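Local coordinates for protein glycoside Hydrolase (Bacteroides plebeius, PDB 5T3B) that probably hydrolyses glycosidic bonds in agarose-type polysaccharides, as a family 50 glycoside hydrolase of a human gut Bacteroides, at residues G28-Y33 / Q39-I44; L331-R336 / P384-E389; Y346-A351 / D356-N361. All blocks are in the same frame, centred on the assembly; numbering follows the deposited sequence.

Near the N terminus, contact 1 closes the first loop of the chain, a short connection between strands 31-32 and 39-48 that forms a hairpin on the protein surface. It is complete long before the other two begin, and its centre lies about 31 Å from that of contact 2. Contact 2 opens at 331-336 and closes only at 384-389, joining a buried loop to strand 385-394. Contact 3 is nested inside that span, packing helix 345-354 on strand 358-361. Strands 358-361 and 385-394 are parallel neighbours, and contacts 2 and 3 meet directly where L333 O approaches S359 OG and T388 OG1 approaches N361 OD1.

Contact 1: residues G28-Y33 / Q39-I44; sequences GPAETY and QYQPII. With EDO (1,2-ethanediol), chain P.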
ATOM      1  N   GLY A  28     -14.536  27.585  -5.583  1.00 18.04           N
ATOM      2  CA  GLY A  28     -13.922  28.845  -5.955  1.00 19.44           C
ATOM      3  C   GLY A  28     -13.449  28.881  -7.397  1.00 19.42           C
ATOM      4  O   GLY A  28     -13.653  27.959  -8.198  1.00 18.45           O
ATOM      5  N   PRO A  29     -12.857  30.001  -7.758  1.00 18.36           N
ATOM      6  CA  PRO A  29     -12.372  30.137  -9.135  1.00 19.85           C
ATOM      7  C   PRO A  29     -11.332  29.114  -9.535  1.00 19.09           C
ATOM      8  O   PRO A  29     -10.576  28.597  -8.711  1.00 18.29           O
ATOM      9  CB  PRO A  29     -11.799  31.555  -9.179  1.00 24.24           C
ATOM     10  CG  PRO A  29     -12.260  32.255  -7.912  1.00 22.51           C
ATOM     11  CD  PRO A  29     -12.548  31.173  -6.907  1.00 21.38           C
ATOM     12  N   ALA A  30     -11.378  28.756 -10.806  1.00 17.00           N
ATOM     13  CA  ALA A  30     -10.418  27.825 -11.324  1.00 15.86           C
ATOM     14  C   ALA A  30      -9.002  28.280 -11.079  1.00 17.47           C
ATOM     15  O   ALA A  30      -8.668  29.447 -11.287  1.00 20.18           O
ATOM     16  CB  ALA A  30     -10.643  27.587 -12.818  1.00 18.81           C
ATOM     17  N   GLU A  31      -8.159  27.310 -10.664  1.00 17.19           N
ATOM     18  CA  GLU A  31      -6.740  27.531 -10.486  1.00 15.63           C
ATOM     19  C   GLU A  31      -5.977  26.245 -10.898  1.00 15.23           C
ATOM     20  O   GLU A  31      -6.571  25.185 -11.002  1.00 15.35           O
ATOM     21  CB  GLU A  31      -6.398  27.978  -9.091  1.00 21.40           C
ATOM     22  CG  GLU A  31      -6.683  26.972  -8.033  1.00 19.98           C
ATOM     23  CD  GLU A  31      -6.379  27.468  -6.603  1.00 22.60           C
ATOM     24  OE1 GLU A  31      -7.161  28.221  -6.000  1.00 25.25           O
ATOM     25  OE2 GLU A  31      -5.305  27.185  -6.090  1.00 27.83           O
ATOM     26  N   THR A  32      -4.689  26.366 -11.126  1.00 15.96           N
ATOM     27  CA  THR A  32      -3.871  25.245 -11.525  1.00 14.17           C
ATOM     28  C   THR A  32      -3.503  24.421 -10.269  1.00 13.85           C
ATOM     29  O   THR A  32      -3.045  24.946  -9.276  1.00 16.95           O
ATOM     30  CB  THR A  32      -2.586  25.715 -12.226  1.00 15.30           C
ATOM     31  OG1 THR A  32      -3.013  26.487 -13.349  1.00 19.39           O
ATOM     32  CG2 THR A  32      -1.810  24.520 -12.665  1.00 17.86           C
ATOM     33  N   TYR A  33      -3.773  23.121 -10.343  1.00 13.15           N
ATOM     34  CA  TYR A  33      -3.423  22.259  -9.188  1.00 13.04           C
ATOM     35  C   TYR A  33      -1.873  22.228  -9.078  1.00 12.70           C
ATOM     36  O   TYR A  33      -1.178  22.141 -10.099  1.00 14.97           O
ATOM     37  CB  TYR A  33      -4.056  20.906  -9.407  1.00 12.55           C
ATOM     38  CG  TYR A  33      -3.833  19.984  -8.218  1.00 12.06           C
ATOM     39  CD1 TYR A  33      -4.684  20.016  -7.123  1.00 13.26           C
ATOM     40  CD2 TYR A  33      -2.793  19.064  -8.193  1.00 13.39           C
ATOM     41  CE1 TYR A  33      -4.499  19.161  -6.052  1.00 11.30           C
ATOM     42  CE2 TYR A  33      -2.600  18.218  -7.111  1.00 12.81           C
ATOM     43  CZ  TYR A  33      -3.459  18.270  -6.042  1.00 11.26           C
ATOM     44  OH  TYR A  33      -3.320  17.396  -4.945  1.00 12.81           O
ATOM     45  N   GLN A  39      -6.250  22.397 -14.325  1.00 14.30           N
ATOM     46  CA  GLN A  39      -6.948  23.260 -13.458  1.00 14.67           C
ATOM     47  C   GLN A  39      -8.084  22.578 -12.706  1.00 13.80           C
ATOM     48  O   GLN A  39      -8.569  21.523 -13.125  1.00 16.12           O
ATOM     49  CB  GLN A  39      -7.464  24.494 -14.184  1.00 17.14           C
ATOM     50  CG  GLN A  39      -6.461  25.403 -14.840  1.00 19.89           C
ATOM     51  CD  GLN A  39      -7.281  26.634 -15.382  1.00 30.55           C
ATOM     52  OE1 GLN A  39      -8.201  26.472 -16.167  1.00 42.77           O
ATOM     53  NE2 GLN A  39      -7.044  27.773 -14.817  1.00 43.12           N
ATOM     54  N   TYR A  40      -8.480  23.198 -11.592  1.00 14.37           N
ATOM     55  CA  TYR A  40      -9.630  22.717 -10.822  1.00 14.15           C
ATOM     56  C   TYR A  40     -10.276  23.866 -10.144  1.00 14.17           C
ATOM     57  O   TYR A  40      -9.627  24.904  -9.952  1.00 14.57           O
ATOM     58  CB  TYR A  40      -9.208  21.628  -9.824  1.00 14.73           C
ATOM     59  CG  TYR A  40      -8.511  22.085  -8.571  1.00 13.86           C
ATOM     60  CD1 TYR A  40      -7.250  22.746  -8.633  1.00 14.17           C
ATOM     61  CD2 TYR A  40      -9.082  21.878  -7.322  1.00 13.18           C
ATOM     62  CE1 TYR A  40      -6.595  23.170  -7.471  1.00 16.02           C
ATOM     63  CE2 TYR A  40      -8.422  22.291  -6.165  1.00 13.26           C
ATOM     64  CZ  TYR A  40      -7.208  22.945  -6.241  1.00 16.10           C
ATOM     65  OH  TYR A  40      -6.581  23.335  -5.064  1.00 17.37           O
ATOM     66  N   GLN A  41     -11.533  23.667  -9.750  1.00 13.40           N
ATOM     67  CA  GLN A  41     -12.197  24.642  -8.890  1.00 13.72           C
ATOM     68  C   GLN A  41     -12.213  24.128  -7.456  1.00 12.23           C
ATOM     69  O   GLN A  41     -12.823  23.113  -7.180  1.00 14.00           O
ATOM     70  CB  GLN A  41     -13.588  24.893  -9.377  1.00 14.00           C
ATOM     71  CG  GLN A  41     -13.642  25.507 -10.731  1.00 19.81           C
ATOM     72  CD  GLN A  41     -15.052  25.864 -11.056  1.00 26.10           C
ATOM     73  OE1 GLN A  41     -15.729  25.069 -11.655  1.00 33.91           O
ATOM     74  NE2 GLN A  41     -15.548  27.028 -10.532  1.00 29.84           N
ATOM     75  N   PRO A  42     -11.483  24.790  -6.559  1.00 12.68           N
ATOM     76  CA  PRO A  42     -11.274  24.214  -5.237  1.00 13.65           C
ATOM     77  C   PRO A  42     -12.480  24.334  -4.323  1.00 12.79           C
ATOM     78  O   PRO A  42     -13.284  25.293  -4.407  1.00 15.52           O
ATOM     79  CB  PRO A  42     -10.100  24.980  -4.676  1.00 15.32           C
ATOM     80  CG  PRO A  42     -10.055  26.267  -5.458  1.00 21.24           C
ATOM     81  CD  PRO A  42     -10.680  26.009  -6.755  1.00 14.93           C
ATOM     82  N   ILE A  43     -12.628  23.329  -3.470  1.00 12.56           N
ATOM     83  CA  ILE A  43     -13.476  23.419  -2.277  1.00 13.05           C
ATOM     84  C   ILE A  43     -12.645  23.410  -1.018  1.00 11.63           C
ATOM     85  O   ILE A  43     -11.452  23.073  -1.047  1.00 13.11           O
ATOM     86  CB  ILE A  43     -14.579  22.302  -2.276  1.00 13.03           C
ATOM     87  CG1 ILE A  43     -13.982  20.908  -2.174  1.00 13.48           C
ATOM     88  CG2 ILE A  43     -15.483  22.397  -3.486  1.00 14.77           C
ATOM     89  CD1 ILE A  43     -14.956  19.848  -1.682  1.00 14.86           C
ATOM     90  N   ILE A  44     -13.300  23.690   0.093  1.00 12.35           N
ATOM     91  CA  ILE A  44     -12.692  23.597   1.390  1.00 12.24           C
ATOM     92  C   ILE A  44     -13.236  22.322   2.103  1.00 12.27           C
ATOM     93  O   ILE A  44     -14.434  22.097   2.133  1.00 14.21           O
ATOM     94  CB  ILE A  44     -13.003  24.788   2.260  1.00 16.13           C
ATOM     95  CG1 ILE A  44     -12.266  25.993   1.711  1.00 20.14           C
ATOM     96  CG2 ILE A  44     -12.623  24.554   3.728  1.00 19.21           C
ATOM     97  CD1 ILE A  44     -10.719  25.952   1.630  1.00 24.11           C
TER
HETATM   98  C1  EDO P 514      -3.202  21.555  -3.152  1.00 35.79           C
HETATM   99  O1  EDO P 514      -2.428  20.345  -3.000  1.00 48.68           O
HETATM  100  C2  EDO P 514      -4.549  21.352  -2.508  1.00 34.82           C
HETATM  101  O2  EDO P 514      -5.739  21.233  -3.385  1.00 24.40           O
HETATM  102  O   HOH W   1      -4.425  24.701  -5.366  1.00 25.93           O
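E31 and Y40 face each other as an antiparallel hydrogen-bonded pair in the beta hairpin of strands 31-32 and 39-48. Y40 N donates to E31 O at 2.8 Å, and E31 N returns the bond to Y40 O. Beyond the paired residues, G28 N reaches P42 O at 2.9 Å, while the extended Q41 side chain donates from NE2 to G28 O at 3.1 Å, coming from above the carbonyl plane.

The E31 side chain leaves its strand at CB on the face that also carries Y40. CG stands between the backbone N and the carbonyl carbon (chi1 64°), a setting that lays the chain alongside the tyrosine, with CG 3.8 Å from Y40 CE1. CD passes the P42 ring, and OE1 ends 3.5 Å from P42 CG while forming a salt bridge with K59 of the neighbouring strand 56-60. OE2 accepts a hydrogen bond of 2.7 Å from a water that sits in the plane of the Y40 ring, at its edge, and is also bonded to Y40 OH. The same hydroxyl accepts a bond from O2 of an ethanediol.

Y33 meets Y40 in a T-shaped stack, centroids 5.4 Å apart and planes at 72°, with Y33 CD1 above the Y40 face near its rim. R61 makes a cation-pi contact with Y33. With a lysine on one oxygen and a water on the other, the E31 carboxylate is probably held ionised, its charge balanced at the protein surface while its aliphatic part packs against ring carbons.

Contact 2: residues L331-R336 / P384-E389; sequences LYLGSR and PFMVTE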
ATOM      1  N   LEU A 331       4.855 -11.934  -7.717  1.00  9.10           N
ATOM      2  CA  LEU A 331       5.311 -10.572  -7.539  1.00  8.63           C
ATOM      3  C   LEU A 331       5.622 -10.257  -6.083  1.00  8.32           C
ATOM      4  O   LEU A 331       4.815 -10.518  -5.185  1.00  9.17           O
ATOM      5  CB  LEU A 331       4.318  -9.551  -8.078  1.00  8.67           C
ATOM      6  CG  LEU A 331       3.991  -9.640  -9.562  1.00  9.58           C
ATOM      7  CD1 LEU A 331       3.055  -8.517  -9.967  1.00 10.45           C
ATOM      8  CD2 LEU A 331       5.260  -9.616 -10.394  1.00 11.87           C
ATOM      9  N   TYR A 332       6.764  -9.573  -5.906  1.00  8.27           N
ATOM     10  CA  TYR A 332       7.180  -9.077  -4.625  1.00  7.67           C
ATOM     11  C   TYR A 332       6.818  -7.597  -4.548  1.00  7.82           C
ATOM     12  O   TYR A 332       7.335  -6.768  -5.279  1.00  8.45           O
ATOM     13  CB  TYR A 332       8.647  -9.315  -4.389  1.00  7.33           C
ATOM     14  CG  TYR A 332       9.168  -8.796  -3.077  1.00  8.72           C
ATOM     15  CD1 TYR A 332       8.392  -8.816  -1.923  1.00  9.03           C
ATOM     16  CD2 TYR A 332      10.417  -8.256  -3.002  1.00  8.96           C
ATOM     17  CE1 TYR A 332       8.868  -8.323  -0.705  1.00  8.94           C
ATOM     18  CE2 TYR A 332      10.934  -7.780  -1.829  1.00 10.69           C
ATOM     19  CZ  TYR A 332      10.167  -7.784  -0.674  1.00  9.55           C
ATOM     20  OH  TYR A 332      10.614  -7.271   0.498  1.00 12.85           O
ATOM     21  N   LEU A 333       5.904  -7.289  -3.609  1.00  8.10           N
ATOM     22  CA  LEU A 333       5.334  -5.918  -3.492  1.00  8.18           C
ATOM     23  C   LEU A 333       5.924  -5.165  -2.312  1.00  8.38           C
ATOM     24  O   LEU A 333       5.354  -4.130  -1.944  1.00  9.58           O
ATOM     25  CB  LEU A 333       3.832  -6.023  -3.376  1.00  7.97           C
ATOM     26  CG  LEU A 333       3.102  -6.856  -4.425  1.00  9.00           C
ATOM     27  CD1 LEU A 333       1.614  -6.932  -4.118  1.00  9.88           C
ATOM     28  CD2 LEU A 333       3.304  -6.339  -5.824  1.00  9.99           C
ATOM     29  N   GLY A 334       7.051  -5.596  -1.801  1.00  8.38           N
ATOM     30  CA  GLY A 334       7.777  -4.798  -0.826  1.00  9.27           C
ATOM     31  C   GLY A 334       7.342  -4.943   0.610  1.00  7.55           C
ATOM     32  O   GLY A 334       6.777  -5.950   1.024  1.00  8.93           O
ATOM     33  N   SER A 335       7.705  -3.926   1.391  1.00  7.66           N
ATOM     34  CA  SER A 335       7.591  -3.945   2.859  1.00  8.20           C
ATOM     35  C   SER A 335       6.746  -2.812   3.442  1.00  7.64           C
ATOM     36  O   SER A 335       6.723  -2.686   4.658  1.00  8.28           O
ATOM     37  CB  SER A 335       8.984  -3.850   3.507  1.00  9.80           C
ATOM     38  OG  SER A 335       9.581  -2.587   3.319  1.00  9.54           O
ATOM     39  N   ARG A 336       6.021  -2.073   2.607  1.00  7.24           N
ATOM     40  CA  ARG A 336       5.033  -1.108   3.110  1.00  7.20           C
ATOM     41  C   ARG A 336       5.749  -0.006   3.910  1.00  6.99           C
ATOM     42  O   ARG A 336       5.645   0.094   5.112  1.00  7.94           O
ATOM     43  CB  ARG A 336       3.920  -1.817   3.855  1.00  7.99           C
ATOM     44  CG  ARG A 336       3.363  -3.007   3.106  1.00  8.04           C
ATOM     45  CD  ARG A 336       2.521  -3.935   3.949  1.00  7.77           C
ATOM     46  NE  ARG A 336       1.342  -3.255   4.452  1.00  7.82           N
ATOM     47  CZ  ARG A 336       0.240  -3.100   3.738  1.00  7.54           C
ATOM     48  NH1 ARG A 336      -0.774  -2.391   4.223  1.00  8.57           N
ATOM     49  NH2 ARG A 336       0.084  -3.700   2.577  1.00  7.67           N
ATOM     50  N   PRO A 384       7.739   0.963 -10.299  1.00  8.74           N
ATOM     51  CA  PRO A 384       6.571   1.707  -9.753  1.00  8.83           C
ATOM     52  C   PRO A 384       6.377   1.463  -8.276  1.00  8.00           C
ATOM     53  O   PRO A 384       6.960   0.543  -7.666  1.00  9.05           O
ATOM     54  CB  PRO A 384       5.408   1.195 -10.560  1.00  9.78           C
ATOM     55  CG  PRO A 384       5.826  -0.276 -10.809  1.00 10.62           C
ATOM     56  CD  PRO A 384       7.296  -0.169 -11.114  1.00  9.50           C
ATOM     57  N   PHE A 385       5.507   2.309  -7.725  1.00  8.61           N
ATOM     58  CA  PHE A 385       5.043   2.147  -6.355  1.00  7.70           C
ATOM     59  C   PHE A 385       3.516   1.983  -6.351  1.00  7.71           C
ATOM     60  O   PHE A 385       2.824   2.280  -7.333  1.00  8.60           O
ATOM     61  CB  PHE A 385       5.472   3.324  -5.452  1.00  8.83           C
ATOM     62  CG  PHE A 385       4.743   4.599  -5.673  1.00  9.00           C
ATOM     63  CD1 PHE A 385       5.107   5.477  -6.647  1.00  9.28           C
ATOM     64  CD2 PHE A 385       3.692   4.938  -4.845  1.00  8.94           C
ATOM     65  CE1 PHE A 385       4.475   6.670  -6.843  1.00 10.09           C
ATOM     66  CE2 PHE A 385       3.023   6.165  -4.999  1.00  9.60           C
ATOM     67  CZ  PHE A 385       3.407   7.040  -6.016  1.00  9.71           C
ATOM     68  N   MET A 386       3.035   1.509  -5.199  1.00  7.58           N
ATOM     69  CA  MET A 386       1.606   1.454  -4.918  1.00  7.33           C
ATOM     70  C   MET A 386       1.404   2.014  -3.512  1.00  6.93           C
ATOM     71  O   MET A 386       2.267   1.804  -2.656  1.00  8.68           O
ATOM     72  CB  MET A 386       1.033   0.053  -5.010  1.00  8.67           C
ATOM     73  CG  MET A 386       1.599  -0.939  -4.066  1.00 10.48           C
ATOM     74  SD  MET A 386       1.049  -2.640  -4.304  1.00 12.51           S
ATOM     75  CE  MET A 386      -0.644  -2.451  -3.955  1.00 11.40           C
ATOM     76  N   VAL A 387       0.278   2.638  -3.276  1.00  7.01           N
ATOM     77  CA  VAL A 387      -0.083   3.126  -1.939  1.00  7.08           C
ATOM     78  C   VAL A 387      -0.858   2.027  -1.277  1.00  7.28           C
ATOM     79  O   VAL A 387      -1.983   1.702  -1.670  1.00  9.14           O
ATOM     80  CB  VAL A 387      -0.811   4.443  -2.011  1.00  7.83           C
ATOM     81  CG1 VAL A 387      -1.336   4.803  -0.602  1.00  9.34           C
ATOM     82  CG2 VAL A 387       0.092   5.516  -2.569  1.00  9.21           C
ATOM     83  N   THR A 388      -0.289   1.454  -0.248  1.00  6.80           N
ATOM     84  CA  THR A 388      -0.890   0.306   0.420  1.00  7.08           C
ATOM     85  C   THR A 388      -1.812   0.674   1.562  1.00  7.83           C
ATOM     86  O   THR A 388      -2.560  -0.202   2.031  1.00  8.06           O
ATOM     87  CB  THR A 388       0.187  -0.689   0.874  1.00  8.41           C
ATOM     88  OG1 THR A 388       1.368   0.009   1.303  1.00  8.91           O
ATOM     89  CG2 THR A 388       0.575  -1.613  -0.260  1.00  9.67           C
ATOM     90  N   GLU A 389      -1.779   1.909   2.021  1.00  8.00           N
ATOM     91  CA  GLU A 389      -2.740   2.346   3.025  1.00  7.02           C
ATOM     92  C   GLU A 389      -2.921   3.854   2.911  1.00  7.08           C
ATOM     93  O   GLU A 389      -1.941   4.578   2.778  1.00  7.74           O
ATOM     94  CB  GLU A 389      -2.274   2.107   4.477  1.00  7.69           C
ATOM     95  CG  GLU A 389      -2.004   0.686   4.883  1.00  8.66           C
ATOM     96  CD  GLU A 389      -1.565   0.484   6.283  1.00  8.25           C
ATOM     97  OE1 GLU A 389      -1.681   1.377   7.141  1.00 10.50           O
ATOM     98  OE2 GLU A 389      -1.095  -0.674   6.566  1.00  9.53           O
TER
HETATM   99  O   HOH W   2      -2.558  -2.971   1.887  1.00 10.96           O
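R336 NH1 donates to E389 OE2 at 2.9 Å in a salt bridge that ties a buried loop to strand 385-394. The strand runs parallel to 358-361 and 432-437, consistent with the (beta/alpha)8 barrel expected of family 50 enzymes in clan GH-A, and the bridge lies close to the centre of the chain. OE2 lies almost in the guanidinium plane and uses its anti lone pair, turned from the other carboxylate oxygen. The bond is fairly straight, with an angle of 157° at the hydrogen, although the guanidinium and carboxylate planes are 44° apart. OE1 has its own partner, Y363 OH.

The R336 chain bends at chi3 (63°), which turns the guanidinium over T388. T388 OG1 lies 4.1 Å from the guanidinium plane, over its centre, and T388 CB is 3.5 Å from NH2, so T388 covers one face of the group. OG1 is itself hydrogen-bonded to N361 OD1. R336 NE is bound by N253 OD1, and F250 adds a cation-pi contact, so the group is fixed in rotation from several directions. An ethanediol, probably from the crystallisation liquor, lies about 4 Å from the E389 side chain.

Further back along both segments, the contact becomes apolar: L333 CD1 touches M386 SD at 4.3 Å, where both side chains start toward the opposite backbone. In the guanidinium plane, at its edge, a water accepts from R336 NH2 at 2.8 Å and donates to T388 O at 2.8 Å.

Contact 3: residues Y346-A351 / D356-N361; sequences YIIKAA and DVISIN. With EDO (1,2-ethanediol), chain M.
A351 and I358 make the closest apolar contact between helix 345-354 and strand 358-361, with A351 CB 3.8 Å from I358 CG1. CG1 of I358 lies anti to its carbonyl carbon (chi1 -56°) and the chain then extends, which brings CD1 against the same methyl at 3.9 Å. One turn earlier, I348 joins from the flank. Its CG2 touches I358 CD1 at 4.3 Å, and its CD1 meets I360 CD1 at 4.4 Å, a contact between two methyl groups. W376 of helix 370-379 packs on both I348 and I360, and A351 also touches Y315 of helix 300-324.

These contacts belong to the helix-to-strand passage of what is probably the (beta/alpha)8 barrel of clan GH-A, in which a helix outside the barrel leads through a short turn into the next parallel strand. The axes of 346-351 and 358-361 approach to 9.8 Å at 140°, so the helix runs roughly back along the strand that follows it. Strand 358-361 in turn pairs by backbone bonds with strand 385-394.

Polar interactions gather at the start of the second segment, where the D356 side chain leaves the backbone away from the helix. OD1 forms a salt bridge with K319 NZ, and OD2 accepts a hydrogen bond from Y332 N. Loss of this carboxylate, as with an alanine here, would probably leave the K319 charge without its mate and the Y332 N-H without its acceptor, weakening the tie between the start of the strand and the 331-336 loop. An ethanediol lies at the carboxylate too, its O2 2.9 Å from D356 OD1 and its O1 2.9 Å from D356 OD2.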
ATOM      1  N   TYR A 346      17.923   6.504  -0.472  1.00 10.88           N
ATOM      2  CA  TYR A 346      18.711   5.290  -0.519  1.00 11.38           C
ATOM      3  C   TYR A 346      17.869   4.030  -0.379  1.00 10.72           C
ATOM      4  O   TYR A 346      18.179   2.980  -0.940  1.00 11.40           O
ATOM      5  CB  TYR A 346      19.814   5.263   0.537  1.00 11.65           C
ATOM      6  CG  TYR A 346      20.866   6.329   0.348  1.00 14.57           C
ATOM      7  CD1 TYR A 346      21.960   6.088  -0.475  1.00 18.33           C
ATOM      8  CD2 TYR A 346      20.808   7.524   1.010  1.00 15.31           C
ATOM      9  CE1 TYR A 346      22.948   7.040  -0.621  1.00 22.21           C
ATOM     10  CE2 TYR A 346      21.803   8.475   0.896  1.00 20.56           C
ATOM     11  CZ  TYR A 346      22.854   8.237   0.058  1.00 20.46           C
ATOM     12  OH  TYR A 346      23.816   9.181  -0.073  1.00 27.70           O
ATOM     13  N   ILE A 347      16.809   4.121   0.428  1.00 10.16           N
ATOM     14  CA  ILE A 347      15.898   2.982   0.612  1.00  8.97           C
ATOM     15  C   ILE A 347      15.060   2.794  -0.664  1.00 10.07           C
ATOM     16  O   ILE A 347      14.866   1.680  -1.129  1.00 10.78           O
ATOM     17  CB  ILE A 347      15.019   3.184   1.830  1.00  9.77           C
ATOM     18  CG1 ILE A 347      15.854   3.113   3.100  1.00 10.03           C
ATOM     19  CG2 ILE A 347      13.887   2.159   1.893  1.00 10.82           C
ATOM     20  CD1 ILE A 347      15.110   3.387   4.349  1.00 10.82           C
ATOM     21  N   ILE A 348      14.571   3.897  -1.208  1.00  9.13           N
ATOM     22  CA  ILE A 348      13.808   3.826  -2.460  1.00  9.92           C
ATOM     23  C   ILE A 348      14.676   3.235  -3.580  1.00  9.15           C
ATOM     24  O   ILE A 348      14.175   2.451  -4.383  1.00  9.92           O
ATOM     25  CB  ILE A 348      13.190   5.156  -2.853  1.00 10.01           C
ATOM     26  CG1 ILE A 348      12.238   5.668  -1.758  1.00 10.12           C
ATOM     27  CG2 ILE A 348      12.417   5.081  -4.161  1.00  9.36           C
ATOM     28  CD1 ILE A 348      10.968   4.864  -1.517  1.00 12.37           C
ATOM     29  N   LYS A 349      15.969   3.620  -3.653  1.00 10.12           N
ATOM     30  CA  LYS A 349      16.863   3.032  -4.628  1.00 12.50           C
ATOM     31  C   LYS A 349      16.960   1.539  -4.468  1.00 11.50           C
ATOM     32  O   LYS A 349      16.854   0.762  -5.453  1.00 12.75           O
ATOM     33  CB  LYS A 349      18.220   3.674  -4.555  1.00 13.99           C
ATOM     34  CG  LYS A 349      19.157   3.101  -5.610  1.00 21.14           C
ATOM     35  CD  LYS A 349      20.438   3.941  -5.640  1.00 26.76           C
ATOM     36  CE  LYS A 349      21.364   3.416  -6.737  1.00 34.30           C
ATOM     37  NZ  LYS A 349      22.495   2.705  -6.116  1.00 46.14           N
ATOM     38  N   ALA A 350      17.165   1.093  -3.228  1.00 10.83           N
ATOM     39  CA  ALA A 350      17.209  -0.348  -2.985  1.00 11.47           C
ATOM     40  C   ALA A 350      15.915  -1.065  -3.384  1.00 10.60           C
ATOM     41  O   ALA A 350      15.909  -2.109  -4.017  1.00 11.85           O
ATOM     42  CB  ALA A 350      17.557  -0.595  -1.534  1.00 13.38           C
ATOM     43  N   ALA A 351      14.793  -0.503  -2.954  1.00 10.81           N
ATOM     44  CA  ALA A 351      13.505  -1.102  -3.252  1.00 10.17           C
ATOM     45  C   ALA A 351      13.276  -1.155  -4.749  1.00 10.91           C
ATOM     46  O   ALA A 351      12.750  -2.154  -5.225  1.00 12.25           O
ATOM     47  CB  ALA A 351      12.413  -0.320  -2.591  1.00 11.24           C
ATOM     48  N   ASP A 356       9.209  -5.836  -7.218  1.00  9.21           N
ATOM     49  CA  ASP A 356       8.447  -5.615  -8.431  1.00  9.28           C
ATOM     50  C   ASP A 356       7.613  -4.345  -8.396  1.00  9.71           C
ATOM     51  O   ASP A 356       7.443  -3.647  -9.382  1.00 10.12           O
ATOM     52  CB  ASP A 356       7.593  -6.824  -8.718  1.00 10.73           C
ATOM     53  CG  ASP A 356       8.446  -8.054  -8.961  1.00 10.87           C
ATOM     54  OD1 ASP A 356       9.158  -8.062 -10.020  1.00 14.88           O
ATOM     55  OD2 ASP A 356       8.438  -9.016  -8.156  1.00 11.45           O
ATOM     56  N   VAL A 357       7.055  -4.062  -7.209  1.00  9.05           N
ATOM     57  CA  VAL A 357       6.335  -2.810  -6.939  1.00  8.82           C
ATOM     58  C   VAL A 357       6.757  -2.403  -5.524  1.00  7.63           C
ATOM     59  O   VAL A 357       6.803  -3.249  -4.648  1.00  9.64           O
ATOM     60  CB  VAL A 357       4.805  -2.984  -6.986  1.00  9.27           C
ATOM     61  CG1 VAL A 357       4.100  -1.673  -6.769  1.00 10.07           C
ATOM     62  CG2 VAL A 357       4.369  -3.619  -8.293  1.00 10.01           C
ATOM     63  N   ILE A 358       7.062  -1.127  -5.352  1.00  7.64           N
ATOM     64  CA  ILE A 358       7.388  -0.577  -4.055  1.00  7.76           C
ATOM     65  C   ILE A 358       6.098  -0.242  -3.318  1.00  7.93           C
ATOM     66  O   ILE A 358       5.300   0.543  -3.830  1.00 12.73           O
ATOM     67  CB  ILE A 358       8.273   0.659  -4.187  1.00  8.43           C
ATOM     68  CG1 ILE A 358       9.537   0.338  -4.981  1.00  9.35           C
ATOM     69  CG2 ILE A 358       8.625   1.226  -2.816  1.00 10.25           C
ATOM     70  CD1 ILE A 358      10.323   1.536  -5.378  1.00 10.77           C
ATOM     71  N   SER A 359       5.861  -0.804  -2.141  1.00  7.50           N
ATOM     72  CA  SER A 359       4.678  -0.432  -1.394  1.00  6.89           C
ATOM     73  C   SER A 359       5.005   0.670  -0.415  1.00  7.44           C
ATOM     74  O   SER A 359       6.044   0.637   0.312  1.00  7.68           O
ATOM     75  CB  SER A 359       4.084  -1.648  -0.676  1.00  7.29           C
ATOM     76  OG  SER A 359       5.076  -2.429  -0.023  1.00  8.61           O
ATOM     77  N   ILE A 360       4.067   1.624  -0.318  1.00  7.15           N
ATOM     78  CA  ILE A 360       4.184   2.802   0.556  1.00  7.75           C
ATOM     79  C   ILE A 360       2.838   3.010   1.269  1.00  7.18           C
ATOM     80  O   ILE A 360       1.821   3.165   0.601  1.00  7.95           O
ATOM     81  CB  ILE A 360       4.605   4.043  -0.225  1.00 10.55           C
ATOM     82  CG1 ILE A 360       6.042   3.788  -0.861  1.00 12.65           C
ATOM     83  CG2 ILE A 360       4.540   5.284   0.642  1.00 11.75           C
ATOM     84  CD1 ILE A 360       6.527   4.882  -1.773  1.00 13.85           C
ATOM     85  N   ASN A 361       2.875   3.044   2.602  1.00  6.87           N
ATOM     86  CA  ASN A 361       1.727   3.495   3.385  1.00  7.68           C
ATOM     87  C   ASN A 361       1.821   5.008   3.473  1.00  9.77           C
ATOM     88  O   ASN A 361       2.849   5.485   3.883  1.00  9.77           O
ATOM     89  CB  ASN A 361       1.760   2.899   4.773  1.00  8.46           C
ATOM     90  CG  ASN A 361       1.580   1.376   4.833  1.00  8.25           C
ATOM     91  OD1 ASN A 361       1.201   0.737   3.871  1.00  9.46           O
ATOM     92  ND2 ASN A 361       1.742   0.829   6.001  1.00  8.77           N
TER
HETATM   93  C1  EDO M 511       8.292 -12.383 -10.120  1.00 28.62           C
HETATM   94  O1  EDO M 511       8.985 -11.781  -9.012  1.00 27.30           O
HETATM   95  C2  EDO M 511       8.985 -12.057 -11.468  1.00 24.85           C
HETATM   96  O2  EDO M 511       9.085 -10.615 -11.364  1.00 26.79           O